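Local coordinates for protein QdtA (Thermoanaerobacterium thermosaccharolyticum, PDB 4ZU5) that belongs to the WxcM-like family of the cupin clan, adopts a jelly-roll fold of antiparallel strands and binds thymidine, at residues R48-H53 and L94-M99. Residues are numbered along the deposited sequence; the frame is centred on the assembly and turned at random.
Unlike the reference sequence in segment 48-53: Ser52 (reference Ala). Unlike the reference sequence in segment 94-99: Leu94 (reference Phe), Val95 (reference Leu).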
loop_
_atom_site.group_PDB
_atom_site.type_symbol
_atom_site.label_atom_id
_atom_site.label_comp_id
_atom_site.label_asym_id
_atom_site.label_seq_id
_atom_site.Cartn_x
_atom_site.Cartn_y
_atom_site.Cartn_z
ATOM N N ARG A 48 -15.284 -11.736 -1.689
ATOM C CA ARG A 48 -14.549 -11.713 -2.956
ATOM C C ARG A 48 -13.328 -12.589 -2.861
ATOM O O ARG A 48 -13.144 -13.279 -1.851
ATOM C CB ARG A 48 -14.158 -10.291 -3.374
ATOM C CG ARG A 48 -13.515 -9.462 -2.292
ATOM C CD ARG A 48 -13.254 -8.038 -2.781
ATOM N NE ARG A 48 -12.415 -8.069 -3.976
ATOM C CZ ARG A 48 -12.507 -7.231 -5.000
ATOM N NH1 ARG A 48 -11.724 -7.415 -6.032
ATOM N NH2 ARG A 48 -13.352 -6.207 -5.003
ATOM N N GLY A 49 -12.488 -12.546 -3.884
ATOM C CA GLY A 49 -11.326 -13.442 -3.956
ATOM C C GLY A 49 -11.642 -14.676 -4.792
ATOM O O GLY A 49 -11.811 -14.583 -5.987
ATOM N N TYR A 50 -11.715 -15.841 -4.156
ATOM C CA TYR A 50 -11.977 -17.110 -4.824
ATOM C C TYR A 50 -10.877 -17.380 -5.837
ATOM O O TYR A 50 -11.160 -17.579 -7.025
ATOM C CB TYR A 50 -13.346 -17.123 -5.537
ATOM C CG TYR A 50 -14.544 -16.931 -4.620
ATOM C CD1 TYR A 50 -15.070 -17.978 -3.861
ATOM C CD2 TYR A 50 -15.156 -15.689 -4.520
ATOM C CE1 TYR A 50 -16.189 -17.797 -3.053
ATOM C CE2 TYR A 50 -16.272 -15.503 -3.737
ATOM C CZ TYR A 50 -16.768 -16.556 -3.004
ATOM O OH TYR A 50 -17.799 -16.288 -2.164
ATOM N N HIS A 51 -9.632 -17.476 -5.370
ATOM C CA HIS A 51 -8.532 -17.804 -6.269
ATOM C C HIS A 51 -7.300 -18.234 -5.510
ATOM O O HIS A 51 -7.255 -18.179 -4.276
ATOM C CB HIS A 51 -8.240 -16.618 -7.217
ATOM C CG HIS A 51 -7.581 -15.453 -6.548
ATOM N ND1 HIS A 51 -8.293 -14.418 -5.984
ATOM C CD2 HIS A 51 -6.276 -15.191 -6.300
ATOM C CE1 HIS A 51 -7.457 -13.566 -5.414
ATOM N NE2 HIS A 51 -6.230 -14.020 -5.583
ATOM N N SER A 52 -6.369 -18.799 -6.260
ATOM C CA SER A 52 -5.056 -19.116 -5.780
ATOM C C SER A 52 -3.997 -18.800 -6.855
ATOM O O SER A 52 -4.306 -18.263 -7.932
ATOM C CB SER A 52 -4.990 -20.586 -5.395
ATOM O OG SER A 52 -3.742 -20.907 -4.771
ATOM N N HIS A 53 -2.739 -19.118 -6.556
ATOM C CA HIS A 53 -1.652 -18.982 -7.529
ATOM C C HIS A 53 -0.657 -20.072 -7.394
ATOM O O HIS A 53 -0.489 -20.602 -6.298
ATOM C CB HIS A 53 -0.875 -17.714 -7.234
ATOM C CG HIS A 53 -1.718 -16.503 -7.257
ATOM N ND1 HIS A 53 -1.959 -15.805 -8.414
ATOM C CD2 HIS A 53 -2.447 -15.903 -6.288
ATOM C CE1 HIS A 53 -2.742 -14.772 -8.147
ATOM N NE2 HIS A 53 -3.050 -14.809 -6.863
ATOM N N LEU A 94 -0.361 -21.777 -3.815
ATOM C CA LEU A 94 -1.325 -22.848 -3.724
ATOM C C LEU A 94 -2.118 -22.831 -2.458
ATOM O O LEU A 94 -2.562 -23.872 -1.952
ATOM C CB LEU A 94 -0.631 -24.186 -3.861
ATOM C CG LEU A 94 -0.162 -24.440 -5.296
ATOM C CD1 LEU A 94 0.524 -25.783 -5.310
ATOM C CD2 LEU A 94 -1.236 -24.374 -6.368
ATOM N N VAL A 95 -2.403 -21.627 -2.003
ATOM C CA VAL A 95 -3.356 -21.456 -0.955
ATOM C C VAL A 95 -4.555 -20.755 -1.577
ATOM O O VAL A 95 -4.385 -19.778 -2.276
ATOM C CB VAL A 95 -2.773 -20.564 0.133
ATOM C CG1 VAL A 95 -3.831 -20.222 1.172
ATOM C CG2 VAL A 95 -1.586 -21.260 0.822
ATOM N N TRP A 96 -5.764 -21.273 -1.348
ATOM C CA TRP A 96 -6.983 -20.666 -1.886
ATOM C C TRP A 96 -7.448 -19.637 -0.900
ATOM O O TRP A 96 -7.498 -19.875 0.323
ATOM C CB TRP A 96 -8.078 -21.761 -2.087
ATOM C CG TRP A 96 -9.414 -21.309 -2.644
ATOM C CD1 TRP A 96 -10.489 -20.916 -1.926
ATOM C CD2 TRP A 96 -9.821 -21.262 -4.007
ATOM N NE1 TRP A 96 -11.542 -20.588 -2.757
ATOM C CE2 TRP A 96 -11.161 -20.809 -4.039
ATOM C CE3 TRP A 96 -9.182 -21.487 -5.208
ATOM C CZ2 TRP A 96 -11.861 -20.597 -5.222
ATOM C CZ3 TRP A 96 -9.896 -21.340 -6.379
ATOM C CH2 TRP A 96 -11.222 -20.855 -6.373
ATOM N N ARG A 97 -7.891 -18.496 -1.399
ATOM C CA ARG A 97 -8.445 -17.542 -0.463
ATOM C C ARG A 97 -9.685 -16.814 -0.919
ATOM O O ARG A 97 -9.926 -16.645 -2.113
ATOM C CB ARG A 97 -7.390 -16.563 0.038
ATOM C CG ARG A 97 -7.208 -15.329 -0.800
ATOM C CD ARG A 97 -6.837 -15.728 -2.207
ATOM N NE ARG A 97 -5.667 -16.605 -2.310
ATOM C CZ ARG A 97 -4.419 -16.165 -2.451
ATOM N NH1 ARG A 97 -4.187 -14.858 -2.452
ATOM N NH2 ARG A 97 -3.423 -17.030 -2.621
ATOM N N GLU A 98 -10.457 -16.434 0.088
ATOM C CA GLU A 98 -11.653 -15.578 -0.028
ATOM C C GLU A 98 -11.618 -14.531 1.077
ATOM O O GLU A 98 -11.040 -14.725 2.150
ATOM C CB GLU A 98 -12.898 -16.470 0.103
ATOM C CG GLU A 98 -12.969 -17.554 -0.955
ATOM C CD GLU A 98 -13.918 -18.683 -0.622
ATOM O OE1 GLU A 98 -14.656 -18.518 0.358
ATOM O OE2 GLU A 98 -13.892 -19.689 -1.350
ATOM N N MET A 99 -12.221 -13.380 0.820
ATOM C CA MET A 99 -12.214 -12.312 1.773
ATOM C C MET A 99 -13.640 -11.808 1.999
ATOM O O MET A 99 -14.404 -11.699 1.050
ATOM C CB MET A 99 -11.373 -11.155 1.231
ATOM C CG MET A 99 -9.904 -11.474 0.969
ATOM S SD MET A 99 -9.597 -12.002 -0.698
ATOM C CE MET A 99 -9.333 -10.389 -1.426
#
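Arg48 and Met99 form a hydrogen-bonded antiparallel pair through reciprocal backbone bonds, Arg48 N to Met99 O at 2.9 Å and Met99 N to Arg48 O at 2.8 Å. Gly49 follows, facing Glu98 in a non-hydrogen-bonded pair, with its CA 4.0 Å from Met99 SD. Tyr50 N and His51 N then both turn to Arg97 O, each bond weak. Glu98 CG lies over one face of the Tyr50 ring, a CH-pi contact (4.0 Å to the ring centroid). Trp96 NE1 donates to Glu98 OE2 (2.9 Å), which lies in the indole plane, while Arg70 holds the other carboxylate oxygen. The Trp96 indole lies with one face against the Tyr50-His51 backbone. His51 O accepts Arg97 N, and the His51 imidazole receives Arg97 CD over one face in a second CH-pi contact. Bends at chi2 and chi3 (-58° and -55°) fold the arginine back, so that NH2 donates in the guanidinium plane to Val95 O (2.9 Å). Ser52 OG bonds that same carbonyl weakly. At the end His53 O accepts Leu94 N, whereas His53 ND1 is held by Asp120 O; the edge of the His53 ring points to Arg97 NH2. Tyr50 and His51 both face Arg97, with Tyr50 in the left-handed conformation (phi 61°), which fits a G1 beta bulge, here within one sheet of a cupin-type jelly roll.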